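Local coordinates for benzoylformate Decarboxylase (Polynucleobacter necessarius, PDB 4K9Q), which probably catalyses the thiamine diphosphate-dependent, magnesium-assisted decarboxylation of benzoylformate to benzaldehyde, at residues Glu343-Met348 and Pro352-Glu357; Ala73-Ala78 and Leu110-Ala115; Asp185-Phe190 and Leu323-Gln328; Gly430-Ser435 and Val485-Ala490. All blocks are in the same frame, centred on the assembly; numbering follows the deposited sequence.

How the contacts relate
The four contacts illustrate how chemistry follows place within one fold. Contacts 2 and 4 are buried and both touch the second subunit. Contact 2 packs beside the aminopyrimidine of a cofactor whose diphosphate that subunit holds, whereas contact 4 pairs two amides behind a turn of helix that grips a diphosphate itself. Their nearest atoms are about 7 Å apart. Contacts 1 and 3 both draw on the long connection between helix 315-323 and helix 352-361, near its end and its beginning respectively. Contact 1, largely buried, is polar and built round one carboxylate; contact 3, partly exposed, rests on one leucine methyl against a valine and the helix backbone, and its centre lies about 46 Å from that of contact 1.

Contact 1 (Glu343-Met348 and Pro352-Glu357); sequences EDRTAM and PHAVLE
Glu357 OE2 takes two N-H groups at once: the backbone N of Glu343, arriving at 2.8 Å from across the contact on the syn lone pair, and His353 ND1, one helical turn back, on the anti side at 2.7 Å, tilted out of the carboxylate plane. The first bond, nearly straight (169°), ties the loop to a His-carboxylate pair opening helix 352-361. Glu343 CB already faces the helix, and with CG anti to the backbone N (chi1 -180°) CG also lies against Ala354, 3.8 Å from Ala354 CB. The other oxygen, Glu357 OE1, forms a long, weak salt bridge at 3.4 Å to Arg345 NH2, near the guanidinium plane. A water also ties OE1 to Arg345 NE and Glu343 O, while Arg345 NH1 turns to Glu361. With an alanine at Glu357, the Glu343 amide and His353 ND1 would probably both be left without their shared acceptor. His353 NE2 binds Asp382, so the imidazole is held at both nitrogens, and the two carboxylates probably favour its protonated form.

Contact 2 (Ala73-Ala78 and Leu110-Ala115); sequences AGLGNA and LTNIEA. With TPP (thiamine diphosphate), chain D.
Ala73 and Leu110 meet through methyl groups alone, Ala73 CB lying 4.3 Å from Leu110 CD2. Leu110 has a positive phi (68°), and its CD2 reaches back to the helix. Two residues on in helix 71-77, Leu75 has CG anti to the backbone N (chi1 179°), which places CD2 beside the loop and brings it 4.2 Å from Asn112 ND2. The two side chains cross at about a right angle, and it is the amide nitrogen of Asn112 that lies nearest the methyl. Asn112 sits at the centre of an inverse gamma turn, and its own CG, also anti to the backbone N (chi1 -165°), sets ND2 against Leu75 CD2. Its backbone N is bonded to Gln98 OE1, and Phe155 of strand 154-159 packs on both Leu75 and Asn112. The loop is pinned again where Leu110 O accepts from Thr71 OG1. Beyond the contact, Ala73 CB lies 4.0 Å from N3' of thiamine diphosphate, and Asn77 ND2, bonded to Glu47, approaches the cofactor's CM2 at 3.3 Å. The diphosphate of that cofactor is held by the second subunit, as expected of this family, whose cofactors sit between two subunits. Loose van der Waals touches, one methyl to methyl and one methyl to amide, therefore join loop and helix here, while polar anchoring comes from residues outside the two segments, among them Thr71 and Gln98.

Contact 3 (Asp185-Phe190 and Leu323-Gln328); sequences DKVKEF and LKLIDQ
Lys188 on helix 184-196 and Leu325 in a type I turn running from Leu323 to Ile326 mark the closest backbone approach, with their CA atoms 7.3 Å apart. From the turn, that gap is bridged mainly by Leu325. Its chain is stretched out, CD1 standing anti to CA (chi2 -178°), so that this one methyl becomes the leading atom and comes down on the helix. There it touches Val187 CG1 at 3.9 Å, and the backbone CA of Lys188, also at 3.9 Å. Val187 offers CG1 because that branch lies anti to the backbone N (chi1 179°), and the two side chains cross at about a right angle. Lys188 contributes little more than its main chain, since its CB points away from the turn and the rest of the chain runs on fully extended. The packing across the two segments is slight and apolar. On another side of the same helix, Lys186 NZ forms a salt bridge with Glu189 OE1 at 3.0 Å, using the syn lone pair of that oxygen. Leu325 also rests on Ala191, and Ile326 touches Ile194 of the same helix and Phe220 and Leu224 of helix 214-224, while Ile326 O is bonded to Arg223. Lys186 and Phe190 pack on Leu311 of strand 309-312, an outermost strand of this chain's Rossmann-like sheet, so the turn that follows helix 315-323 is seated across two helices of this domain.

Contact 4 (Gly430-Ser435 and Val485-Ala490); sequences GSFQYS and VAQGKA. With TPP (thiamine diphosphate), chain B.
Gln433 has CG beside the backbone N and its chain bent at chi2 (-57°), whereas Gln487 runs extended beyond CG (chi2 179°); the two side chains cross at about a right angle and their amides pair. Their planes are 31° apart, and two hydrogen bonds join them: Gln433 NE2 to Gln487 OE1 at 3.1 Å and, modelled doubtfully short, Gln487 NE2 to Gln433 OE1. Each donor arrives on a lone pair in the carbonyl plane. Gln487 OE1 also lies at the edge of the Phe432 ring, 3.4 Å from CD2. Gln433 OE1 takes Tyr491 OH of the second subunit as well, and Gln433 NE2 also bonds Asp429 O. A leucine at Gln433 would probably leave the Gln487 amide without its mate and that tyrosine without this acceptor. Across the turn, Gly430 N holds cofactor O2A at 2.8 Å, and Ser431 OG holds O1A at 2.6 Å. The amide pair thus ties the diphosphate-binding segment of the GDG motif, beside the magnesium ligand Asp429, to helix 484-490 and the subunit interface.

Contact 1 (Glu343-Met348 and Pro352-Glu357)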
loop_
_atom_site.group_PDB
_atom_site.type_symbol
_atom_site.label_atom_id
_atom_site.label_comp_id
_atom_site.label_asym_id
_atom_site.label_seq_id
_atom_site.Cartn_x
_atom_site.Cartn_y
_atom_site.Cartn_z
ATOM N N GLU A 343 45.841 3.124 25.310
ATOM C CA GLU A 343 46.365 3.560 24.021
ATOM C C GLU A 343 47.592 4.453 24.227
ATOM O O GLU A 343 47.764 5.053 25.286
ATOM C CB GLU A 343 45.264 4.311 23.249
ATOM C CG GLU A 343 45.649 4.836 21.868
ATOM C CD GLU A 343 46.072 3.737 20.906
ATOM O OE1 GLU A 343 47.278 3.400 20.877
ATOM O OE2 GLU A 343 45.202 3.221 20.162
ATOM N N ASP A 344 48.439 4.519 23.203
ATOM C CA ASP A 344 49.606 5.398 23.193
ATOM C C ASP A 344 49.177 6.860 23.048
ATOM O O ASP A 344 48.786 7.296 21.964
ATOM C CB ASP A 344 50.526 4.994 22.034
ATOM C CG ASP A 344 51.846 5.740 22.039
ATOM O OD1 ASP A 344 51.981 6.740 22.778
ATOM O OD2 ASP A 344 52.742 5.330 21.277
ATOM N N ARG A 345 49.257 7.617 24.138
ATOM C CA ARG A 345 48.811 9.007 24.138
ATOM C C ARG A 345 49.838 9.941 23.529
ATOM O O ARG A 345 49.574 11.133 23.349
ATOM C CB ARG A 345 48.477 9.467 25.556
ATOM C CG ARG A 345 47.355 8.664 26.180
ATOM C CD ARG A 345 46.866 9.284 27.457
ATOM N NE ARG A 345 45.917 8.395 28.113
ATOM C CZ ARG A 345 45.084 8.772 29.075
ATOM N NH1 ARG A 345 45.075 10.030 29.487
ATOM N NH2 ARG A 345 44.262 7.884 29.621
ATOM N N THR A 346 51.012 9.407 23.226
ATOM C CA THR A 346 52.065 10.221 22.639
ATOM C C THR A 346 51.906 10.299 21.123
ATOM O O THR A 346 52.535 11.128 20.468
ATOM C CB THR A 346 53.478 9.694 22.991
ATOM O OG1 THR A 346 53.770 8.512 22.236
ATOM C CG2 THR A 346 53.594 9.394 24.475
ATOM N N ALA A 347 51.051 9.442 20.570
ATOM C CA ALA A 347 50.908 9.359 19.122
ATOM C C ALA A 347 50.128 10.552 18.579
ATOM O O ALA A 347 49.164 11.019 19.193
ATOM C CB ALA A 347 50.251 8.033 18.702
ATOM N N MET A 348 50.592 11.058 17.441
ATOM C CA MET A 348 49.925 12.129 16.711
ATOM C C MET A 348 49.933 11.739 15.245
ATOM O O MET A 348 50.939 11.236 14.746
ATOM C CB MET A 348 50.664 13.454 16.886
ATOM C CG MET A 348 50.240 14.243 18.092
ATOM S SD MET A 348 48.732 15.190 17.801
ATOM C CE MET A 348 48.645 16.085 19.351
ATOM N N PRO A 352 41.714 7.595 18.440
ATOM C CA PRO A 352 40.402 7.645 19.095
ATOM C C PRO A 352 40.296 6.886 20.431
ATOM O O PRO A 352 39.556 7.356 21.299
ATOM C CB PRO A 352 39.454 7.063 18.035
ATOM C CG PRO A 352 40.328 6.284 17.105
ATOM C CD PRO A 352 41.647 7.016 17.088
ATOM N N HIS A 353 40.996 5.766 20.609
ATOM C CA HIS A 353 40.935 5.069 21.896
ATOM C C HIS A 353 41.479 5.992 23.001
ATOM O O HIS A 353 40.951 6.019 24.109
ATOM C CB HIS A 353 41.710 3.746 21.858
ATOM C CG HIS A 353 41.380 2.806 22.982
ATOM N ND1 HIS A 353 41.773 3.028 24.285
ATOM C CD2 HIS A 353 40.718 1.623 22.986
ATOM C CE1 HIS A 353 41.362 2.027 25.044
ATOM N NE2 HIS A 353 40.721 1.160 24.279
ATOM N N ALA A 354 42.521 6.761 22.699
ATOM C CA ALA A 354 43.069 7.658 23.714
ATOM C C ALA A 354 42.105 8.804 23.995
ATOM O O ALA A 354 41.928 9.208 25.142
ATOM C CB ALA A 354 44.429 8.186 23.292
ATOM N N VAL A 355 41.483 9.332 22.943
ATOM C CA VAL A 355 40.462 10.363 23.101
ATOM C C VAL A 355 39.356 9.852 24.030
ATOM O O VAL A 355 38.952 10.539 24.973
ATOM C CB VAL A 355 39.867 10.795 21.739
ATOM C CG1 VAL A 355 38.670 11.731 21.937
ATOM C CG2 VAL A 355 40.939 11.474 20.893
ATOM N N LEU A 356 38.883 8.638 23.769
ATOM C CA LEU A 356 37.842 8.036 24.593
ATOM C C LEU A 356 38.277 7.861 26.052
ATOM O O LEU A 356 37.508 8.156 26.970
ATOM C CB LEU A 356 37.397 6.701 24.003
ATOM C CG LEU A 356 36.611 6.794 22.694
ATOM C CD1 LEU A 356 36.645 5.457 21.997
ATOM C CD2 LEU A 356 35.170 7.279 22.941
ATOM N N GLU A 357 39.502 7.387 26.262
ATOM C CA GLU A 357 40.048 7.254 27.615
ATOM C C GLU A 357 40.057 8.580 28.367
ATOM O O GLU A 357 39.738 8.624 29.556
ATOM C CB GLU A 357 41.469 6.701 27.574
ATOM C CG GLU A 357 41.567 5.235 27.195
ATOM C CD GLU A 357 43.011 4.806 27.073
ATOM O OE1 GLU A 357 43.740 4.935 28.081
ATOM O OE2 GLU A 357 43.425 4.372 25.973
HETATM O O HOH W 1 42.774 4.188 18.848
HETATM O O HOH W 2 46.212 5.600 27.503
#

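Contact 2 (Ala73-Ala78 and Leu110-Ala115)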
loop_
_atom_site.group_PDB
_atom_site.type_symbol
_atom_site.label_atom_id
_atom_site.label_comp_id
_atom_site.label_asym_id
_atom_site.label_seq_id
_atom_site.Cartn_x
_atom_site.Cartn_y
_atom_site.Cartn_z
ATOM N N ALA A 73 5.089 17.269 3.110
ATOM C CA ALA A 73 6.448 17.817 3.007
ATOM C C ALA A 73 7.242 17.518 4.269
ATOM O O ALA A 73 8.381 17.049 4.217
ATOM C CB ALA A 73 6.405 19.327 2.777
ATOM N N GLY A 74 6.627 17.809 5.406
ATOM C CA GLY A 74 7.246 17.590 6.694
ATOM C C GLY A 74 7.370 16.113 6.993
ATOM O O GLY A 74 8.420 15.644 7.449
ATOM N N LEU A 75 6.299 15.364 6.746
ATOM C CA LEU A 75 6.361 13.921 6.965
ATOM C C LEU A 75 7.474 13.296 6.125
ATOM O O LEU A 75 8.214 12.446 6.611
ATOM C CB LEU A 75 5.015 13.264 6.683
ATOM C CG LEU A 75 4.997 11.747 6.859
ATOM C CD1 LEU A 75 5.273 11.363 8.307
ATOM C CD2 LEU A 75 3.649 11.213 6.399
ATOM N N GLY A 76 7.608 13.733 4.878
ATOM C CA GLY A 76 8.670 13.242 4.012
ATOM C C GLY A 76 10.058 13.449 4.600
ATOM O O GLY A 76 10.859 12.515 4.656
ATOM N N ASN A 77 10.351 14.670 5.039
ATOM C CA ASN A 77 11.655 14.955 5.641
ATOM C C ASN A 77 11.929 14.087 6.866
ATOM O O ASN A 77 13.093 13.858 7.237
ATOM C CB ASN A 77 11.764 16.433 6.029
ATOM C CG ASN A 77 12.044 17.333 4.839
ATOM O OD1 ASN A 77 12.325 16.853 3.738
ATOM N ND2 ASN A 77 11.978 18.643 5.055
ATOM N N ALA A 78 10.854 13.640 7.516
ATOM C CA ALA A 78 10.968 12.860 8.746
ATOM C C ALA A 78 11.076 11.339 8.573
ATOM O O ALA A 78 11.248 10.632 9.566
ATOM C CB ALA A 78 9.791 13.177 9.673
ATOM N N LEU A 110 0.018 21.527 -1.048
ATOM C CA LEU A 110 0.321 21.022 0.294
ATOM C C LEU A 110 -0.742 20.064 0.846
ATOM O O LEU A 110 -0.858 19.855 2.054
ATOM C CB LEU A 110 0.665 22.169 1.255
ATOM C CG LEU A 110 2.048 22.779 0.942
ATOM C CD1 LEU A 110 2.181 24.207 1.427
ATOM C CD2 LEU A 110 3.180 21.914 1.499
ATOM N N THR A 111 -1.502 19.458 -0.059
ATOM C CA THR A 111 -2.311 18.309 0.306
ATOM C C THR A 111 -1.402 17.104 0.515
ATOM O O THR A 111 -0.512 16.825 -0.295
ATOM C CB THR A 111 -3.335 17.962 -0.781
ATOM O OG1 THR A 111 -4.247 19.048 -0.927
ATOM C CG2 THR A 111 -4.111 16.712 -0.403
ATOM N N ASN A 112 -1.621 16.391 1.608
ATOM C CA ASN A 112 -0.884 15.170 1.835
ATOM C C ASN A 112 -1.667 14.054 1.150
ATOM O O ASN A 112 -2.553 13.440 1.748
ATOM C CB ASN A 112 -0.732 14.919 3.333
ATOM C CG ASN A 112 0.325 13.887 3.640
ATOM O OD1 ASN A 112 0.933 13.314 2.727
ATOM N ND2 ASN A 112 0.565 13.651 4.930
ATOM N N ILE A 113 -1.357 13.827 -0.125
ATOM C CA ILE A 113 -2.163 12.939 -0.966
ATOM C C ILE A 113 -1.982 11.484 -0.539
ATOM O O ILE A 113 -0.853 11.040 -0.350
ATOM C CB ILE A 113 -1.812 13.143 -2.453
ATOM C CG1 ILE A 113 -2.110 14.590 -2.867
ATOM C CG2 ILE A 113 -2.573 12.151 -3.331
ATOM C CD1 ILE A 113 -1.508 15.009 -4.197
ATOM N N GLU A 114 -3.089 10.750 -0.379
ATOM C CA GLU A 114 -3.036 9.398 0.185
ATOM C C GLU A 114 -2.167 9.378 1.439
ATOM O O GLU A 114 -1.266 8.542 1.576
ATOM C CB GLU A 114 -2.496 8.377 -0.826
ATOM C CG GLU A 114 -3.424 8.073 -1.969
ATOM C CD GLU A 114 -3.372 6.605 -2.415
ATOM O OE1 GLU A 114 -2.324 5.930 -2.248
ATOM O OE2 GLU A 114 -4.400 6.122 -2.940
ATOM N N ALA A 115 -2.454 10.290 2.361
ATOM C CA ALA A 115 -1.637 10.459 3.554
ATOM C C ALA A 115 -1.388 9.162 4.310
ATOM O O ALA A 115 -0.287 8.940 4.806
ATOM C CB ALA A 115 -2.249 11.503 4.479
HETATM N "N1'" TPP D . 8.402 22.219 6.667
HETATM C "C2'" TPP D . 8.566 21.922 5.323
HETATM C CM2 TPP D . 9.469 20.803 4.898
HETATM N "N3'" TPP D . 7.891 22.637 4.353
HETATM C "C4'" TPP D . 7.051 23.661 4.718
HETATM N "N4'" TPP D . 6.392 24.336 3.778
HETATM C "C5'" TPP D . 6.907 23.991 6.066
HETATM C "C6'" TPP D . 7.569 23.260 7.050
HETATM C "C7'" TPP D . 5.984 25.113 6.467
HETATM N N3 TPP D . 6.420 26.468 6.160
HETATM C C2 TPP D . 5.960 27.222 5.092
HETATM S S1 TPP D . 6.586 28.703 5.011
HETATM C C5 TPP D . 7.464 28.447 6.344
HETATM C C4 TPP D . 7.295 27.187 6.912
HETATM C CM4 TPP D . 7.987 26.679 8.151
HETATM C C6 TPP D . 8.309 29.596 6.816
HETATM C C7 TPP D . 9.391 30.047 5.849
HETATM O O7 TPP D . 10.198 30.930 6.595
HETATM P PA TPP D . 11.429 31.717 5.924
HETATM O O1A TPP D . 12.169 30.777 5.016
HETATM O O2A TPP D . 12.327 32.272 6.983
HETATM O O3A TPP D . 10.727 32.797 4.962
HETATM P PB TPP D . 9.922 34.127 5.373
HETATM O O1B TPP D . 8.473 33.761 5.367
HETATM O O2B TPP D . 10.231 35.145 4.297
HETATM O O3B TPP D . 10.317 34.600 6.735
#

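Contact 3 (Asp185-Phe190 and Leu323-Gln328)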
loop_
_atom_site.group_PDB
_atom_site.type_symbol
_atom_site.label_atom_id
_atom_site.label_comp_id
_atom_site.label_asym_id
_atom_site.label_seq_id
_atom_site.Cartn_x
_atom_site.Cartn_y
_atom_site.Cartn_z
ATOM N N ASP A 185 3.358 -22.614 29.479
ATOM C CA ASP A 185 3.844 -23.887 28.926
ATOM C C ASP A 185 5.206 -23.725 28.255
ATOM O O ASP A 185 6.041 -24.631 28.288
ATOM C CB ASP A 185 2.866 -24.464 27.899
ATOM C CG ASP A 185 1.566 -24.940 28.521
ATOM O OD1 ASP A 185 1.546 -25.190 29.745
ATOM O OD2 ASP A 185 0.569 -25.069 27.776
ATOM N N LYS A 186 5.418 -22.575 27.622
ATOM C CA LYS A 186 6.678 -22.318 26.939
ATOM C C LYS A 186 7.775 -21.963 27.939
ATOM O O LYS A 186 8.936 -22.340 27.755
ATOM C CB LYS A 186 6.491 -21.225 25.879
ATOM C CG LYS A 186 5.774 -21.709 24.630
ATOM C CD LYS A 186 6.717 -22.555 23.795
ATOM C CE LYS A 186 6.039 -23.173 22.591
ATOM N NZ LYS A 186 7.003 -24.043 21.861
ATOM N N VAL A 187 7.419 -21.246 29.003
ATOM C CA VAL A 187 8.392 -20.970 30.056
ATOM C C VAL A 187 8.892 -22.295 30.630
ATOM O O VAL A 187 10.092 -22.479 30.840
ATOM C CB VAL A 187 7.811 -20.127 31.202
ATOM C CG1 VAL A 187 8.865 -19.903 32.279
ATOM C CG2 VAL A 187 7.292 -18.791 30.687
ATOM N N LYS A 188 7.963 -23.212 30.889
ATOM C CA LYS A 188 8.318 -24.525 31.426
ATOM C C LYS A 188 9.237 -25.283 30.469
ATOM O O LYS A 188 10.262 -25.831 30.875
ATOM C CB LYS A 188 7.054 -25.342 31.704
ATOM C CG LYS A 188 7.323 -26.680 32.366
ATOM C CD LYS A 188 6.020 -27.385 32.745
ATOM C CE LYS A 188 6.284 -28.775 33.326
ATOM N NZ LYS A 188 5.023 -29.504 33.679
ATOM N N GLU A 189 8.864 -25.301 29.194
ATOM C CA GLU A 189 9.679 -25.938 28.166
ATOM C C GLU A 189 11.083 -25.328 28.110
ATOM O O GLU A 189 12.089 -26.045 28.082
ATOM C CB GLU A 189 8.990 -25.809 26.808
ATOM C CG GLU A 189 9.782 -26.425 25.659
ATOM C CD GLU A 189 9.240 -26.035 24.295
ATOM O OE1 GLU A 189 8.064 -25.603 24.216
ATOM O OE2 GLU A 189 9.994 -26.156 23.303
ATOM N N PHE A 190 11.157 -23.999 28.096
ATOM C CA PHE A 190 12.456 -23.333 28.019
ATOM C C PHE A 190 13.298 -23.607 29.266
ATOM O O PHE A 190 14.503 -23.853 29.174
ATOM C CB PHE A 190 12.291 -21.822 27.811
ATOM C CG PHE A 190 11.968 -21.426 26.392
ATOM C CD1 PHE A 190 11.311 -22.294 25.536
ATOM C CD2 PHE A 190 12.332 -20.166 25.916
ATOM C CE1 PHE A 190 11.017 -21.923 24.234
ATOM C CE2 PHE A 190 12.044 -19.794 24.616
ATOM C CZ PHE A 190 11.399 -20.668 23.772
ATOM N N LEU A 323 13.116 -17.466 36.227
ATOM C CA LEU A 323 13.911 -17.536 37.449
ATOM C C LEU A 323 13.295 -18.531 38.432
ATOM O O LEU A 323 14.014 -19.253 39.121
ATOM C CB LEU A 323 13.994 -16.162 38.112
ATOM C CG LEU A 323 15.319 -15.563 38.585
ATOM C CD1 LEU A 323 15.115 -14.877 39.932
ATOM C CD2 LEU A 323 16.439 -16.578 38.659
ATOM N N LYS A 324 11.966 -18.559 38.488
ATOM C CA LYS A 324 11.237 -19.447 39.396
ATOM C C LYS A 324 11.495 -20.930 39.134
ATOM O O LYS A 324 11.330 -21.760 40.029
ATOM C CB LYS A 324 9.733 -19.190 39.306
ATOM C CG LYS A 324 9.313 -17.808 39.759
ATOM C CD LYS A 324 7.832 -17.570 39.526
ATOM C CE LYS A 324 7.440 -16.193 40.029
ATOM N NZ LYS A 324 6.006 -15.881 39.780
ATOM N N LEU A 325 11.894 -21.266 37.911
ATOM C CA LEU A 325 11.954 -22.669 37.495
ATOM C C LEU A 325 13.365 -23.209 37.296
ATOM O O LEU A 325 13.535 -24.367 36.920
ATOM C CB LEU A 325 11.162 -22.871 36.202
ATOM C CG LEU A 325 9.693 -22.461 36.229
ATOM C CD1 LEU A 325 9.024 -22.777 34.890
ATOM C CD2 LEU A 325 8.969 -23.154 37.381
ATOM N N ILE A 326 14.371 -22.376 37.533
ATOM C CA ILE A 326 15.751 -22.777 37.294
ATOM C C ILE A 326 16.546 -22.802 38.593
ATOM O O ILE A 326 16.457 -21.880 39.400
ATOM C CB ILE A 326 16.424 -21.832 36.277
ATOM C CG1 ILE A 326 15.783 -22.010 34.900
ATOM C CG2 ILE A 326 17.910 -22.099 36.197
ATOM C CD1 ILE A 326 16.285 -21.029 33.874
ATOM N N ASP A 327 17.324 -23.864 38.790
ATOM C CA ASP A 327 18.132 -24.002 40.000
ATOM C C ASP A 327 19.502 -23.343 39.870
ATOM O O ASP A 327 20.086 -23.299 38.785
ATOM C CB ASP A 327 18.305 -25.477 40.370
ATOM C CG ASP A 327 17.051 -26.079 40.980
ATOM O OD1 ASP A 327 16.343 -25.362 41.724
ATOM O OD2 ASP A 327 16.777 -27.269 40.714
ATOM N N GLN A 328 20.006 -22.842 40.992
ATOM C CA GLN A 328 21.337 -22.255 41.050
ATOM C C GLN A 328 22.425 -23.226 40.604
ATOM O O GLN A 328 22.441 -24.382 41.017
ATOM C CB GLN A 328 21.638 -21.789 42.469
ATOM C CG GLN A 328 23.022 -21.201 42.626
ATOM C CD GLN A 328 23.173 -19.877 41.901
ATOM O OE1 GLN A 328 22.420 -18.930 42.147
ATOM N NE2 GLN A 328 24.147 -19.805 41.002
#

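Contact 4 (Gly430-Ser435 and Val485-Ala490)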
loop_
_atom_site.group_PDB
_atom_site.type_symbol
_atom_site.label_atom_id
_atom_site.label_comp_id
_atom_site.label_asym_id
_atom_site.label_seq_id
_atom_site.Cartn_x
_atom_site.Cartn_y
_atom_site.Cartn_z
ATOM N N GLY A 430 31.095 12.837 9.660
ATOM C CA GLY A 430 30.084 12.565 8.647
ATOM C C GLY A 430 28.684 12.482 9.240
ATOM O O GLY A 430 27.748 13.131 8.759
ATOM N N SER A 431 28.547 11.678 10.294
ATOM C CA SER A 431 27.268 11.498 10.979
ATOM C C SER A 431 26.694 12.822 11.468
ATOM O O SER A 431 25.496 13.048 11.377
ATOM C CB SER A 431 27.423 10.554 12.177
ATOM O OG SER A 431 27.648 9.216 11.757
ATOM N N PHE A 432 27.562 13.683 11.991
ATOM C CA PHE A 432 27.184 14.994 12.535
ATOM C C PHE A 432 26.369 15.828 11.542
ATOM O O PHE A 432 25.495 16.596 11.943
ATOM C CB PHE A 432 28.467 15.745 12.915
ATOM C CG PHE A 432 28.266 16.919 13.846
ATOM C CD1 PHE A 432 28.031 16.721 15.201
ATOM C CD2 PHE A 432 28.390 18.216 13.374
ATOM C CE1 PHE A 432 27.889 17.806 16.059
ATOM C CE2 PHE A 432 28.256 19.303 14.229
ATOM C CZ PHE A 432 28.002 19.093 15.566
ATOM N N GLN A 433 26.650 15.670 10.247
ATOM C CA GLN A 433 26.018 16.499 9.214
ATOM C C GLN A 433 24.547 16.209 8.944
ATOM O O GLN A 433 23.813 17.100 8.527
ATOM C CB GLN A 433 26.766 16.356 7.883
ATOM C CG GLN A 433 28.273 16.530 7.986
ATOM C CD GLN A 433 28.643 17.865 8.586
ATOM O OE1 GLN A 433 28.081 18.900 8.211
ATOM N NE2 GLN A 433 29.567 17.854 9.548
ATOM N N TYR A 434 24.111 14.974 9.144
ATOM C CA TYR A 434 22.772 14.604 8.665
ATOM C C TYR A 434 21.666 15.426 9.305
ATOM O O TYR A 434 20.751 15.880 8.619
ATOM C CB TYR A 434 22.495 13.102 8.844
ATOM C CG TYR A 434 23.323 12.243 7.903
ATOM C CD1 TYR A 434 24.644 11.925 8.204
ATOM C CD2 TYR A 434 22.779 11.748 6.720
ATOM C CE1 TYR A 434 25.398 11.148 7.347
ATOM C CE2 TYR A 434 23.531 10.966 5.856
ATOM C CZ TYR A 434 24.841 10.675 6.177
ATOM O OH TYR A 434 25.621 9.909 5.349
ATOM N N SER A 435 21.771 15.638 10.615
ATOM C CA SER A 435 20.752 16.367 11.357
ATOM C C SER A 435 21.396 17.454 12.203
ATOM O O SER A 435 21.011 17.681 13.342
ATOM C CB SER A 435 19.948 15.417 12.244
ATOM O OG SER A 435 19.233 14.486 11.450
ATOM N N VAL A 485 33.562 23.555 13.937
ATOM C CA VAL A 485 33.462 24.612 14.944
ATOM C C VAL A 485 32.454 25.662 14.490
ATOM O O VAL A 485 31.588 26.078 15.259
ATOM C CB VAL A 485 34.824 25.263 15.219
ATOM C CG1 VAL A 485 34.675 26.481 16.133
ATOM C CG2 VAL A 485 35.785 24.226 15.812
ATOM N N ALA A 486 32.548 26.062 13.223
ATOM C CA ALA A 486 31.604 27.032 12.666
ATOM C C ALA A 486 30.168 26.520 12.680
ATOM O O ALA A 486 29.237 27.308 12.839
ATOM C CB ALA A 486 32.024 27.450 11.257
ATOM N N GLN A 487 29.978 25.206 12.523
ATOM C CA GLN A 487 28.633 24.618 12.604
ATOM C C GLN A 487 28.022 24.799 13.994
ATOM O O GLN A 487 26.848 25.151 14.119
ATOM C CB GLN A 487 28.634 23.133 12.204
ATOM C CG GLN A 487 28.958 22.915 10.743
ATOM C CD GLN A 487 28.989 21.448 10.330
ATOM O OE1 GLN A 487 29.272 20.557 11.134
ATOM N NE2 GLN A 487 28.708 21.201 9.060
ATOM N N GLY A 488 28.819 24.569 15.033
ATOM C CA GLY A 488 28.379 24.820 16.394
ATOM C C GLY A 488 28.018 26.287 16.606
ATOM O O GLY A 488 26.975 26.603 17.178
ATOM N N LYS A 489 28.889 27.181 16.141
ATOM C CA LYS A 489 28.669 28.621 16.255
ATOM C C LYS A 489 27.393 29.046 15.527
ATOM O O LYS A 489 26.640 29.899 16.004
ATOM C CB LYS A 489 29.882 29.378 15.701
ATOM C CG LYS A 489 29.767 30.894 15.764
ATOM C CD LYS A 489 31.001 31.561 15.171
ATOM C CE LYS A 489 30.875 33.079 15.187
ATOM N NZ LYS A 489 32.119 33.755 14.700
ATOM N N ALA A 490 27.143 28.429 14.379
ATOM C CA ALA A 490 25.985 28.759 13.561
ATOM C C ALA A 490 24.678 28.645 14.350
ATOM O O ALA A 490 23.750 29.421 14.144
ATOM C CB ALA A 490 25.941 27.851 12.334
HETATM N "N1'" TPP B . 22.873 7.688 5.143
HETATM C "C2'" TPP B . 22.099 7.402 6.257
HETATM C CM2 TPP B . 20.877 8.216 6.562
HETATM N "N3'" TPP B . 22.426 6.354 7.097
HETATM C "C4'" TPP B . 23.535 5.588 6.833
HETATM N "N4'" TPP B . 23.836 4.570 7.637
HETATM C "C5'" TPP B . 24.341 5.891 5.735
HETATM C "C6'" TPP B . 24.004 6.933 4.873
HETATM C "C7'" TPP B . 25.557 5.049 5.444
HETATM N N3 TPP B . 26.692 5.197 6.345
HETATM C C2 TPP B . 27.013 4.310 7.360
HETATM S S1 TPP B . 28.344 4.700 8.180
HETATM C C5 TPP B . 28.570 6.012 7.264
HETATM C C4 TPP B . 27.612 6.194 6.271
HETATM C CM4 TPP B . 27.575 7.329 5.279
HETATM C C6 TPP B . 29.789 6.836 7.571
HETATM C C7 TPP B . 29.823 7.453 8.960
HETATM O O7 TPP B . 30.896 8.367 8.924
HETATM P PA TPP B . 31.347 9.189 10.230
HETATM O O1A TPP B . 30.119 9.662 10.953
HETATM O O2A TPP B . 32.227 10.334 9.842
HETATM O O3A TPP B . 32.017 8.079 11.180
HETATM P PB TPP B . 33.427 7.327 10.998
HETATM O O1B TPP B . 33.124 6.018 10.343
HETATM O O2B TPP B . 33.970 7.124 12.395
HETATM O O3B TPP B . 34.356 8.119 10.136
#